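Local structure of phosphoserine aminotransferase SerC (Cytophaga hutchinsonii ATCC 33406, 3FFR) at residues E83-H88 and E108-E113; I125-D130 and R156-D161. The protein probably catalyses the pyridoxal-phosphate-dependent, reversible transfer of an amino group between phosphoserine and 2-oxoglutarate, a step of serine biosynthesis. All coordinates share one frame; numbering follows the deposited sequence.

In the fold
Following the chain from the N terminus, within this unit strand 85-90 comes first, helix 93-104 crosses over, and strand 108-113 returns beside strand 85-90; interaction 1 closes this beta-alpha-beta unit at the outer end of the seven-stranded sheet within the chain. Only after it is complete does interaction 2 open: 125-130, in the loop before strand 133-137, meets 156-161, in the loop before strand 163-167. The two contacts are therefore in series, neither nested nor crossed, their centres about 12 Å apart. They meet directly where Asp130 OD2 forms a salt bridge with Lys85 NZ (2.8 Å) and Pro128 packs on Tyr110, tying the loop to edge strand 108-113 and its inner neighbour 85-90.

Interaction 1. Residues E83-H88 and E108-E113; sequences EKKSFH and EAYKEE
Ser86 and Tyr110 sit at the tight centre of this parallel strand pair: Tyr110 N donates to Ser86 O at 2.8 Å, with an N-H...O angle of 164°. The ladder runs from Glu108 N on Lys84 O, through Ser86 N on Glu108 O and His88 N on Tyr110 O, to Glu112 N on His88 O. The strand axes come within 4.5 Å at an angle of 19°. On the face carrying Ser86 and His88, packing is close: Ala109 CB lies 3.4 Å from Ser86 OG and also touches His88 CD2. Ser86 OG occupies the position between its backbone N and carbonyl carbon (chi1 60°), from which it meets the edge of the imidazole, in the ring plane, and hydrogen-bonds His88 NE2 at 2.8 Å. On the other face the Phe87 and Tyr110 side chains cross at about a right angle, Phe87 CD2 reaching Tyr110 CB at 3.7 Å, while Phe87 CZ rests against Glu112 CB. Lys85 is held on this face too: its extended chain slants past the phenol, and NZ hydrogen-bonds Tyr110 OH at 3.2 Å; both groups have a stronger partner in Asp130. The loose, solvent side is Glu108, which runs alongside with OE1 4.2 Å from Lys85 NZ, beyond a salt bridge, and linked only weakly to a water bound to NZ. Cutting Lys85 back to an alanine here would probably leave the Asp130 carboxylate without its cationic mate and the Tyr110 hydroxyl without its NZ donor. Helix 93-104 covers the Ser86 and Ala109 face through Ala102. Parallel neighbours joined by that helix form a beta-alpha-beta crossover, here at the margin of the large sheet characteristic of fold-type I PLP-dependent aminotransferases.

Interaction 2. Residues I125-D130 and R156-D161; sequences ITVPAD and RDKNKD
Lys158 and Asn159 reach across to the irregular chain of 125-130, joining two loops that each lead into a parallel strand, 133-137 and 163-167, of the large mixed sheet of the fold-type I aminotransferase domain. Neither segment contributes regular strand pairing, so the contact rests on side chains gripping carbonyls, on bridging waters and on a small apolar patch. Among the direct polar contacts, Lys158 NZ donates to Ile125 O at 3.0 Å; the final bend of its chain (chi4 -63°) turns the ammonium onto that oxygen, and Pro122 O is a further acceptor. The Asn159 amide works at the other end. Its ND2 makes a weak bond to Pro128 O and a second bond to Ala129 O, at 3.3 Å. That second oxygen is met from above its carbonyl plane, 60° out of it, so this is a bent, off-axis grip. Apolar packing centres on Val127, whose two methyls divide the work: CG2 faces Lys158 CB at 4.0 Å, and CG1 faces Asn159 CB. Both neighbouring side chains cross the valine at about a right angle, and Phe155 and Phe87 also touch it. Two waters bridge the backbones of Val127 and Lys158, where Val127 O and Lys158 O stand 3.8 Å apart. One molecule donates to both oxygens; another accepts from Val127 N and donates to Lys158 O, a carbonyl thus met by two waters. Asn159 CG stands anti to its backbone N (chi1 -176°), which carries the amide toward 125-130, and a third water lies 2.7 Å from Asn159 OD1 and 2.6 Å from Ala129 O.

Interaction 1. Residues E83-H88 and E108-E113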
loop_
_atom_site.group_PDB
_atom_site.type_symbol
_atom_site.label_atom_id
_atom_site.label_comp_id
_atom_site.label_asym_id
_atom_site.label_seq_id
_atom_site.Cartn_x
_atom_site.Cartn_y
_atom_site.Cartn_z
ATOM N N GLU A 83 14.027 15.197 14.654
ATOM C CA GLU A 83 14.477 16.481 14.131
ATOM C C GLU A 83 15.916 16.364 13.640
ATOM O O GLU A 83 16.248 16.785 12.519
ATOM C CB GLU A 83 14.395 17.591 15.194
ATOM C CG GLU A 83 14.721 18.963 14.600
ATOM C CD GLU A 83 14.496 20.111 15.583
ATOM O OE1 GLU A 83 14.162 19.844 16.740
ATOM O OE2 GLU A 83 14.648 21.276 15.190
ATOM N N LYS A 84 16.761 15.783 14.472
ATOM C CA LYS A 84 18.197 15.714 14.198
ATOM C C LYS A 84 18.850 14.339 14.304
ATOM O O LYS A 84 19.556 13.900 13.396
ATOM C CB LYS A 84 18.917 16.671 15.159
ATOM C CG LYS A 84 18.448 18.118 15.042
ATOM C CD LYS A 84 19.177 19.069 15.954
ATOM C CE LYS A 84 18.674 20.484 15.739
ATOM N NZ LYS A 84 18.735 20.850 14.280
ATOM N N LYS A 85 18.612 13.667 15.433
ATOM C CA LYS A 85 19.307 12.410 15.733
ATOM C C LYS A 85 18.481 11.260 16.241
ATOM O O LYS A 85 17.590 11.408 17.064
ATOM C CB LYS A 85 20.380 12.671 16.808
ATOM C CG LYS A 85 21.394 13.800 16.519
ATOM C CD LYS A 85 22.578 13.752 17.468
ATOM C CE LYS A 85 23.557 14.861 17.160
ATOM N NZ LYS A 85 24.794 14.758 17.997
ATOM N N SER A 86 18.812 10.097 15.702
ATOM C CA SER A 86 18.232 8.855 16.158
ATOM C C SER A 86 19.339 7.910 16.623
ATOM O O SER A 86 20.519 8.140 16.402
ATOM C CB SER A 86 17.454 8.200 15.030
ATOM O OG SER A 86 18.315 7.932 13.941
ATOM N N PHE A 87 18.915 6.835 17.265
ATOM C CA PHE A 87 19.835 5.770 17.756
ATOM C C PHE A 87 19.258 4.443 17.307
ATOM O O PHE A 87 18.054 4.189 17.495
ATOM C CB PHE A 87 19.936 5.842 19.286
ATOM C CG PHE A 87 20.699 4.707 19.921
ATOM C CD1 PHE A 87 20.080 3.505 20.203
ATOM C CD2 PHE A 87 22.019 4.866 20.258
ATOM C CE1 PHE A 87 20.782 2.481 20.768
ATOM C CE2 PHE A 87 22.732 3.828 20.853
ATOM C CZ PHE A 87 22.122 2.645 21.090
ATOM N N HIS A 88 20.110 3.598 16.718
ATOM C CA HIS A 88 19.684 2.306 16.211
ATOM C C HIS A 88 20.575 1.156 16.652
ATOM O O HIS A 88 21.774 1.260 16.579
ATOM C CB HIS A 88 19.739 2.314 14.657
ATOM C CG HIS A 88 18.893 3.371 14.011
ATOM N ND1 HIS A 88 17.759 3.071 13.276
ATOM C CD2 HIS A 88 19.017 4.717 13.992
ATOM C CE1 HIS A 88 17.207 4.208 12.864
ATOM N NE2 HIS A 88 17.954 5.219 13.277
ATOM N N GLU A 108 21.108 12.490 11.480
ATOM C CA GLU A 108 22.333 11.865 11.985
ATOM C C GLU A 108 21.940 10.736 12.931
ATOM O O GLU A 108 21.281 10.946 13.942
ATOM C CB GLU A 108 23.190 12.866 12.733
ATOM C CG GLU A 108 23.701 13.995 11.892
ATOM C CD GLU A 108 24.525 15.009 12.699
ATOM O OE1 GLU A 108 24.980 14.680 13.808
ATOM O OE2 GLU A 108 24.699 16.140 12.204
ATOM N N ALA A 109 22.401 9.540 12.626
ATOM C CA ALA A 109 22.056 8.369 13.438
ATOM C C ALA A 109 23.238 7.739 14.164
ATOM O O ALA A 109 24.298 7.514 13.587
ATOM C CB ALA A 109 21.387 7.293 12.530
ATOM N N TYR A 110 23.031 7.470 15.446
ATOM C CA TYR A 110 23.964 6.660 16.223
ATOM C C TYR A 110 23.675 5.216 15.916
ATOM O O TYR A 110 22.525 4.821 15.733
ATOM C CB TYR A 110 23.790 6.872 17.719
ATOM C CG TYR A 110 24.073 8.277 18.227
ATOM C CD1 TYR A 110 25.386 8.737 18.328
ATOM C CD2 TYR A 110 23.061 9.101 18.692
ATOM C CE1 TYR A 110 25.670 10.000 18.807
ATOM C CE2 TYR A 110 23.337 10.362 19.178
ATOM C CZ TYR A 110 24.638 10.801 19.245
ATOM O OH TYR A 110 24.905 12.062 19.742
ATOM N N LYS A 111 24.733 4.420 15.888
ATOM C CA LYS A 111 24.618 3.007 15.644
ATOM C C LYS A 111 25.341 2.181 16.696
ATOM O O LYS A 111 26.534 2.398 16.952
ATOM C CB LYS A 111 25.201 2.670 14.259
ATOM C CG LYS A 111 25.199 1.215 13.962
ATOM C CD LYS A 111 25.534 0.876 12.515
ATOM C CE LYS A 111 26.839 1.502 12.048
ATOM N NZ LYS A 111 27.340 0.804 10.822
ATOM N N GLU A 112 24.581 1.303 17.337
ATOM C CA GLU A 112 25.106 0.283 18.238
ATOM C C GLU A 112 25.061 -0.994 17.413
ATOM O O GLU A 112 23.979 -1.499 17.070
ATOM C CB GLU A 112 24.258 0.135 19.492
ATOM C CG GLU A 112 24.805 -0.858 20.489
ATOM C CD GLU A 112 26.037 -0.370 21.217
ATOM O OE1 GLU A 112 26.240 0.854 21.319
ATOM O OE2 GLU A 112 26.776 -1.224 21.730
ATOM N N GLU A 113 26.230 -1.538 17.089
ATOM C CA GLU A 113 26.263 -2.696 16.143
ATOM C C GLU A 113 26.749 -3.990 16.710
ATOM O O GLU A 113 27.631 -4.012 17.565
ATOM C CB GLU A 113 27.140 -2.309 14.925
ATOM C CG GLU A 113 27.052 -3.303 13.774
ATOM C CD GLU A 113 27.553 -2.754 12.438
ATOM O OE1 GLU A 113 28.080 -1.632 12.393
ATOM O OE2 GLU A 113 27.404 -3.461 11.424
HETATM O O HOH W 1 25.882 12.790 16.378
#

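Interaction 2. Residues I125-D130 and R156-D161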
loop_
_atom_site.group_PDB
_atom_site.type_symbol
_atom_site.label_atom_id
_atom_site.label_comp_id
_atom_site.label_asym_id
_atom_site.label_seq_id
_atom_site.Cartn_x
_atom_site.Cartn_y
_atom_site.Cartn_z
ATOM N N ILE A 125 25.515 -1.396 26.974
ATOM C CA ILE A 125 25.053 -0.371 26.038
ATOM C C ILE A 125 24.599 0.916 26.711
ATOM O O ILE A 125 23.895 0.880 27.719
ATOM C CB ILE A 125 23.876 -0.936 25.197
ATOM C CG1 ILE A 125 24.335 -2.196 24.439
ATOM C CG2 ILE A 125 23.294 0.112 24.217
ATOM C CD1 ILE A 125 23.217 -2.863 23.617
ATOM N N THR A 126 25.059 2.036 26.172
ATOM C CA THR A 126 24.591 3.338 26.611
ATOM C C THR A 126 23.970 4.038 25.387
ATOM O O THR A 126 24.248 3.710 24.243
ATOM C CB THR A 126 25.706 4.202 27.214
ATOM O OG1 THR A 126 26.717 4.400 26.228
ATOM C CG2 THR A 126 26.307 3.566 28.482
ATOM N N VAL A 127 23.099 4.993 25.653
ATOM C CA VAL A 127 22.418 5.761 24.608
ATOM C C VAL A 127 22.687 7.238 24.847
ATOM O O VAL A 127 22.418 7.752 25.960
ATOM C CB VAL A 127 20.890 5.523 24.639
ATOM C CG1 VAL A 127 20.202 6.371 23.585
ATOM C CG2 VAL A 127 20.555 4.011 24.482
ATOM N N PRO A 128 23.241 7.943 23.835
ATOM C CA PRO A 128 23.483 9.364 24.035
ATOM C C PRO A 128 22.221 10.116 24.379
ATOM O O PRO A 128 21.127 9.831 23.860
ATOM C CB PRO A 128 24.038 9.832 22.694
ATOM C CG PRO A 128 24.650 8.596 22.093
ATOM C CD PRO A 128 23.806 7.441 22.559
ATOM N N ALA A 129 22.397 11.117 25.222
ATOM C CA ALA A 129 21.279 11.916 25.685
ATOM C C ALA A 129 20.548 12.639 24.577
ATOM O O ALA A 129 19.329 12.861 24.659
ATOM C CB ALA A 129 21.760 12.926 26.779
ATOM N N ASP A 130 21.283 13.011 23.541
ATOM C CA ASP A 130 20.686 13.795 22.427
ATOM C C ASP A 130 20.023 12.928 21.350
ATOM O O ASP A 130 19.528 13.430 20.357
ATOM C CB ASP A 130 21.667 14.800 21.811
ATOM C CG ASP A 130 22.846 14.157 21.141
ATOM O OD1 ASP A 130 22.979 12.916 21.218
ATOM O OD2 ASP A 130 23.654 14.921 20.551
ATOM N N ARG A 156 14.509 1.911 28.407
ATOM C CA ARG A 156 13.771 3.074 28.889
ATOM C C ARG A 156 14.580 3.952 29.802
ATOM O O ARG A 156 14.560 5.171 29.692
ATOM C CB ARG A 156 12.482 2.739 29.631
ATOM C CG ARG A 156 12.041 3.997 30.375
ATOM C CD ARG A 156 12.320 5.186 29.440
ATOM N NE ARG A 156 11.385 5.104 28.344
ATOM C CZ ARG A 156 11.532 5.562 27.099
ATOM N NH1 ARG A 156 12.630 6.159 26.652
ATOM N NH2 ARG A 156 10.535 5.363 26.281
ATOM N N ASP A 157 15.317 3.337 30.711
ATOM C CA ASP A 157 16.075 4.133 31.678
ATOM C C ASP A 157 17.382 4.692 31.158
ATOM O O ASP A 157 17.973 5.560 31.782
ATOM C CB ASP A 157 16.300 3.350 32.965
ATOM C CG ASP A 157 15.057 3.294 33.832
ATOM O OD1 ASP A 157 14.032 3.982 33.526
ATOM O OD2 ASP A 157 15.112 2.572 34.846
ATOM N N LYS A 158 17.818 4.194 30.013
ATOM C CA LYS A 158 19.069 4.669 29.394
ATOM C C LYS A 158 18.930 6.063 28.776
ATOM O O LYS A 158 19.900 6.799 28.621
ATOM C CB LYS A 158 19.558 3.681 28.339
ATOM C CG LYS A 158 19.876 2.314 28.881
ATOM C CD LYS A 158 20.425 1.436 27.753
ATOM C CE LYS A 158 20.604 -0.018 28.173
ATOM N NZ LYS A 158 21.592 -0.186 29.266
ATOM N N ASN A 159 17.709 6.393 28.375
ATOM C CA ASN A 159 17.392 7.719 27.832
ATOM C C ASN A 159 15.892 7.897 28.006
ATOM O O ASN A 159 15.114 7.481 27.171
ATOM C CB ASN A 159 17.840 7.883 26.369
ATOM C CG ASN A 159 17.615 9.279 25.833
ATOM O OD1 ASN A 159 16.666 9.951 26.231
ATOM N ND2 ASN A 159 18.456 9.710 24.873
ATOM N N LYS A 160 15.512 8.527 29.108
ATOM C CA LYS A 160 14.110 8.556 29.493
ATOM C C LYS A 160 13.218 9.313 28.541
ATOM O O LYS A 160 12.053 8.985 28.403
ATOM C CB LYS A 160 13.971 9.048 30.934
ATOM C CG LYS A 160 14.658 8.001 31.861
ATOM C CD LYS A 160 14.614 8.341 33.229
ATOM C CE LYS A 160 15.488 7.399 34.040
ATOM N NZ LYS A 160 16.920 7.599 33.715
ATOM N N ASP A 161 13.782 10.303 27.868
ATOM C CA ASP A 161 12.987 11.152 26.997
ATOM C C ASP A 161 12.864 10.615 25.581
ATOM O O ASP A 161 11.991 11.051 24.804
ATOM C CB ASP A 161 13.513 12.583 26.960
ATOM C CG ASP A 161 13.115 13.358 28.176
ATOM O OD1 ASP A 161 12.038 13.060 28.732
ATOM O OD2 ASP A 161 13.860 14.261 28.577
HETATM O O HOH W 2 20.928 9.192 27.750
HETATM O O HOH W 3 22.502 5.604 28.501
HETATM O O HOH W 4 17.050 12.631 25.975
#